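Local coordinates for processed glycerol phosphate lipoteichoic acid synthase 2 (Bacillus subtilis, PDB 2W8D), which belongs to the sulfatase family of the alkaline-phosphatase clan and carries a magnesium ion in its C-terminal domain, at residues A[9-14]-A[391-395]; A[129-134]-A[153-157]. All blocks are in the same frame, centred on the assembly; numbering follows the deposited sequence.

Contact 1: residues A[9-14]-A[391-395]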
# COMPACT_ATOMS: atom_id res chain seq x y z
N GLU A 9 -26.49 -6.71 -7.97
CA GLU A 9 -25.68 -6.66 -9.19
C GLU A 9 -24.18 -6.69 -8.87
O GLU A 9 -23.40 -7.39 -9.55
CB GLU A 9 -26.04 -5.42 -10.01
CG GLU A 9 -25.59 -5.46 -11.47
CD GLU A 9 -25.17 -4.08 -12.01
OE1 GLU A 9 -25.83 -3.06 -11.66
OE2 GLU A 9 -24.19 -4.02 -12.79
N VAL A 10 -23.79 -5.95 -7.83
CA VAL A 10 -22.39 -5.92 -7.41
C VAL A 10 -21.95 -7.26 -6.81
O VAL A 10 -20.84 -7.73 -7.07
CB VAL A 10 -22.08 -4.73 -6.45
CG1 VAL A 10 -20.71 -4.90 -5.79
CG2 VAL A 10 -22.10 -3.41 -7.22
N GLU A 11 -22.83 -7.88 -6.03
CA GLU A 11 -22.51 -9.17 -5.43
C GLU A 11 -22.34 -10.28 -6.49
O GLU A 11 -21.44 -11.11 -6.37
CB GLU A 11 -23.57 -9.54 -4.40
CG GLU A 11 -23.47 -10.93 -3.82
CD GLU A 11 -24.71 -11.33 -3.06
OE1 GLU A 11 -25.80 -10.77 -3.31
OE2 GLU A 11 -24.60 -12.23 -2.20
N ASN A 12 -23.19 -10.26 -7.51
CA ASN A 12 -23.12 -11.26 -8.58
C ASN A 12 -21.86 -11.18 -9.43
O ASN A 12 -21.36 -12.19 -9.93
CB ASN A 12 -24.37 -11.19 -9.47
CG ASN A 12 -25.60 -11.68 -8.75
OD1 ASN A 12 -25.53 -12.58 -7.91
ND2 ASN A 12 -26.75 -11.10 -9.07
N TYR A 13 -21.35 -9.96 -9.58
CA TYR A 13 -20.11 -9.74 -10.29
C TYR A 13 -18.89 -10.11 -9.42
O TYR A 13 -17.96 -10.76 -9.91
CB TYR A 13 -20.08 -8.31 -10.85
CG TYR A 13 -18.74 -7.83 -11.34
CD1 TYR A 13 -18.45 -7.76 -12.71
CD2 TYR A 13 -17.77 -7.42 -10.43
CE1 TYR A 13 -17.20 -7.31 -13.15
CE2 TYR A 13 -16.54 -6.98 -10.85
CZ TYR A 13 -16.26 -6.91 -12.19
OH TYR A 13 -15.01 -6.45 -12.54
N MSE A 14 -18.89 -9.73 -8.14
CA MSE A 14 -17.78 -10.09 -7.24
C MSE A 14 -17.59 -11.61 -7.16
O MSE A 14 -16.45 -12.10 -7.18
CB MSE A 14 -17.93 -9.51 -5.83
CG MSE A 14 -18.01 -7.96 -5.70
SE MSE A 14 -16.65 -6.82 -6.59
CE MSE A 14 -16.78 -5.19 -5.52
N MSE A 391 -17.99 -1.15 -10.25
CA MSE A 391 -18.53 -1.95 -9.16
C MSE A 391 -18.10 -1.39 -7.82
O MSE A 391 -18.92 -1.20 -6.93
CB MSE A 391 -18.16 -3.42 -9.29
CG MSE A 391 -18.76 -4.10 -10.52
SE MSE A 391 -20.74 -4.02 -10.66
CE MSE A 391 -20.94 -2.66 -12.04
N SER A 392 -16.82 -1.06 -7.70
CA SER A 392 -16.32 -0.41 -6.52
C SER A 392 -17.06 0.93 -6.26
O SER A 392 -17.53 1.17 -5.13
CB SER A 392 -14.80 -0.24 -6.60
OG SER A 392 -14.29 0.37 -5.42
N ASP A 393 -17.16 1.79 -7.28
CA ASP A 393 -17.87 3.09 -7.15
C ASP A 393 -19.32 2.94 -6.72
O ASP A 393 -19.80 3.74 -5.91
CB ASP A 393 -17.74 4.00 -8.39
CG ASP A 393 -16.31 4.58 -8.56
OD1 ASP A 393 -15.59 4.71 -7.55
OD2 ASP A 393 -15.91 4.90 -9.70
N LYS A 394 -20.02 1.91 -7.19
CA LYS A 394 -21.39 1.69 -6.70
C LYS A 394 -21.42 1.46 -5.20
O LYS A 394 -22.31 1.97 -4.50
CB LYS A 394 -22.09 0.55 -7.43
CG LYS A 394 -22.63 0.97 -8.77
CD LYS A 394 -22.94 -0.21 -9.69
CE LYS A 394 -23.83 0.24 -10.80
NZ LYS A 394 -23.18 -0.02 -12.11
N ILE A 395 -20.45 0.70 -4.71
CA ILE A 395 -20.38 0.39 -3.28
C ILE A 395 -20.15 1.65 -2.45
O ILE A 395 -20.86 1.91 -1.47
CB ILE A 395 -19.32 -0.70 -2.98
CG1 ILE A 395 -19.86 -2.08 -3.39
CG2 ILE A 395 -18.93 -0.73 -1.50
CD1 ILE A 395 -18.72 -3.17 -3.53

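Contact 2: residues A[129-134]-A[153-157]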
# COMPACT_ATOMS: atom_id res chain seq x y z
N PHE A 129 0.18 3.09 14.03
CA PHE A 129 1.24 3.92 14.59
C PHE A 129 1.56 5.02 13.60
O PHE A 129 1.70 4.77 12.41
CB PHE A 129 2.49 3.09 14.85
CG PHE A 129 2.27 1.99 15.85
CD1 PHE A 129 2.65 2.16 17.18
CD2 PHE A 129 1.63 0.81 15.47
CE1 PHE A 129 2.42 1.16 18.10
CE2 PHE A 129 1.40 -0.20 16.40
CZ PHE A 129 1.79 -0.03 17.71
N HIS A 130 1.72 6.24 14.08
CA HIS A 130 2.02 7.34 13.18
C HIS A 130 2.46 8.53 14.00
O HIS A 130 1.86 8.85 15.03
CB HIS A 130 0.78 7.68 12.39
CG HIS A 130 0.99 8.73 11.36
ND1 HIS A 130 1.91 8.59 10.33
CD2 HIS A 130 0.39 9.92 11.17
CE1 HIS A 130 1.86 9.67 9.57
NE2 HIS A 130 0.95 10.48 10.06
N GLY A 131 3.54 9.18 13.56
CA GLY A 131 4.15 10.25 14.34
C GLY A 131 3.59 11.63 14.03
O GLY A 131 4.35 12.57 13.91
N ASN A 132 2.27 11.74 13.91
CA ASN A 132 1.62 13.01 13.59
C ASN A 132 0.24 12.99 14.23
O ASN A 132 -0.21 11.93 14.64
CB ASN A 132 1.53 13.23 12.07
CG ASN A 132 1.08 14.67 11.68
OD1 ASN A 132 1.00 15.56 12.52
ND2 ASN A 132 0.79 14.88 10.41
N THR A 133 -0.42 14.14 14.34
CA THR A 133 -1.71 14.16 14.98
C THR A 133 -2.73 13.26 14.25
O THR A 133 -2.66 13.08 13.04
CB THR A 133 -2.24 15.60 15.23
OG1 THR A 133 -3.52 15.52 15.86
CG2 THR A 133 -2.38 16.39 13.92
N GLN A 134 -3.61 12.65 15.03
CA GLN A 134 -4.68 11.77 14.55
C GLN A 134 -5.71 12.46 13.65
O GLN A 134 -6.42 11.77 12.92
CB GLN A 134 -5.40 11.14 15.76
CG GLN A 134 -6.12 12.13 16.68
CD GLN A 134 -6.74 11.46 17.87
OE1 GLN A 134 -6.09 11.25 18.90
NE2 GLN A 134 -8.02 11.16 17.78
N ASP A 153 -1.01 7.88 17.91
CA ASP A 153 -0.57 9.05 17.15
C ASP A 153 0.58 9.80 17.87
O ASP A 153 1.20 9.26 18.82
CB ASP A 153 -1.74 9.99 16.82
CG ASP A 153 -2.26 10.71 18.05
OD1 ASP A 153 -1.79 10.43 19.19
OD2 ASP A 153 -3.15 11.57 17.88
N SER A 154 0.85 11.02 17.41
CA SER A 154 1.94 11.86 17.93
C SER A 154 1.88 12.13 19.43
O SER A 154 2.89 12.48 20.02
CB SER A 154 2.09 13.17 17.13
OG SER A 154 1.01 14.07 17.34
N ALA A 155 0.72 11.97 20.05
CA ALA A 155 0.64 12.15 21.51
C ALA A 155 1.51 11.13 22.26
O ALA A 155 1.88 11.36 23.40
CB ALA A 155 -0.83 12.12 22.00
N TYR A 156 1.84 10.01 21.62
CA TYR A 156 2.58 8.95 22.29
C TYR A 156 4.08 8.96 22.01
O TYR A 156 4.80 8.09 22.49
CB TYR A 156 2.02 7.59 21.89
CG TYR A 156 0.66 7.28 22.45
CD1 TYR A 156 0.52 6.54 23.63
CD2 TYR A 156 -0.49 7.70 21.78
CE1 TYR A 156 -0.76 6.24 24.15
CE2 TYR A 156 -1.75 7.41 22.28
CZ TYR A 156 -1.88 6.68 23.44
OH TYR A 156 -3.16 6.43 23.91
N TYR A 157 4.54 9.94 21.23
CA TYR A 157 5.95 10.14 20.95
C TYR A 157 6.47 11.45 21.54
O TYR A 157 5.72 12.40 21.69
CB TYR A 157 6.18 10.09 19.44
CG TYR A 157 5.68 8.80 18.83
CD1 TYR A 157 6.52 7.70 18.71
CD2 TYR A 157 4.34 8.67 18.42
CE1 TYR A 157 6.07 6.51 18.18
CE2 TYR A 157 3.88 7.47 17.89
CZ TYR A 157 4.75 6.40 17.78
OH TYR A 157 4.32 5.21 17.27

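Contact 1: residues A[9-14]-A[391-395]
Val10 and Met391 bring two helical segments together, their CA atoms 5.8 Å apart, where the axes of 9-14 and 391-395 run roughly antiparallel at 141° and approach to 10.2 Å. The selenomethionine side chain of Met391 is the knob, held among Glu9, Val10, Tyr13 and Met14. Its CG leaves beside the backbone N (chi1 -64°) and the chain then folds at the next two torsions, which lays CG and SE against Tyr13 and Val10 and leaves the methyl CE beside Glu9. CG lies over one face of the Tyr13 ring, 3.7 Å from its centroid and only 22° off the normal, a CH-pi contact displaced toward the ring's CD2 side. The selenium stands farther off and oblique to that ring, a Met-aromatic contact; it packs more closely on Val10, whose CG2 is 3.7 Å from Met391 SE as the two side chains run past one another antiparallel.

This knobs-into-holes fit joins the N-terminal helix 6-17 to helix 380-397 near the other end of the chain. One turn beyond Met391, Ile395 continues the apolar seam: its CD1 touches Val10 CG1 at 3.5 Å and meets Met14 CE tip to tip at 3.4 Å. Leu329 and Leu95, from loops, pack against Met14 and Ile395 respectively.

Toward the more exposed side, the side chain of Glu9 crosses that of Met391 at about a right angle, with OE2 3.6 Å from Met391 CE. Lys394 lays its aliphatic chain along Val10 CG2, while its NZ stays 4.1 Å from Glu9 OE1, too long for a salt bridge but probably mildly attractive; that ammonium forms its salt bridge with Glu390 instead.

Contact 2: residues A[129-134]-A[153-157]
His130 and Asp153 lie side by side with CA atoms 5.0 Å apart, and Asn132 comes still nearer to Ser154, as the chain leaving strand 125-130 passes the short 3-10 turn 154-156. Two hydrogen bonds tie the segments. Ser154 N donates to Asn132 O over 3.1 Å, fairly straight at 157°, although the donor sits well above the carbonyl plane. Gln134 N reaches Asp153 OD2, also at 3.1 Å but more bent, and uses the anti lone pair of that oxygen.

The carboxylate of Asp153 thus serves both segments. With CG between its own backbone N and carbonyl carbon (chi1 71°), OD2 is presented to Gln134 while OD1 accepts from Ala155 N, from above the carboxylate plane, and closes an Asx turn; the two bonds together should limit its rotation. Beside it, Asp153 CA makes a bent CA-H...O contact with His130 O, 3.2 Å away, and Ser154 CB packs against the backbone of Asn132.

At the other end Tyr157 crosses Phe129 at about a right angle. Its OH lies in the plane of the Phe129 ring, at the edge, 3.5 Å from Phe129 CD1, and is hydrogen-bonded to Ser178 on helix 171-183. The Phe129 ring itself stacks with Phe193 and Phe152, and His130 ND1 is held by Ile194 O.

Parallel neighbours 125-130 and 150-152, with helix 139-145 between them in sequence, form a beta-alpha-beta crossover, and the loops meeting here extend from the strands' C-terminal ends, in keeping with the alpha/beta core of the sulfatase family.

Overall arrangement
The two contacts are separate: their centres are 36 Å apart, their nearest atoms about 23 Å, and nothing in one touches the other. Contact 1 joins helices near the two ends of the modelled chain, and contact 2 is nested inside the long loop that it closes, at the edge of the central mixed sheet. Their centres are about 22 and 20 Å from the centre of the chain, and both are partly buried. The magnesium site is formed by Glu40, the phosphothreonine at Thr84, Asp258 and His259; the His130 side chain in contact 2 lies about 8 Å from the ion, too far to coordinate it.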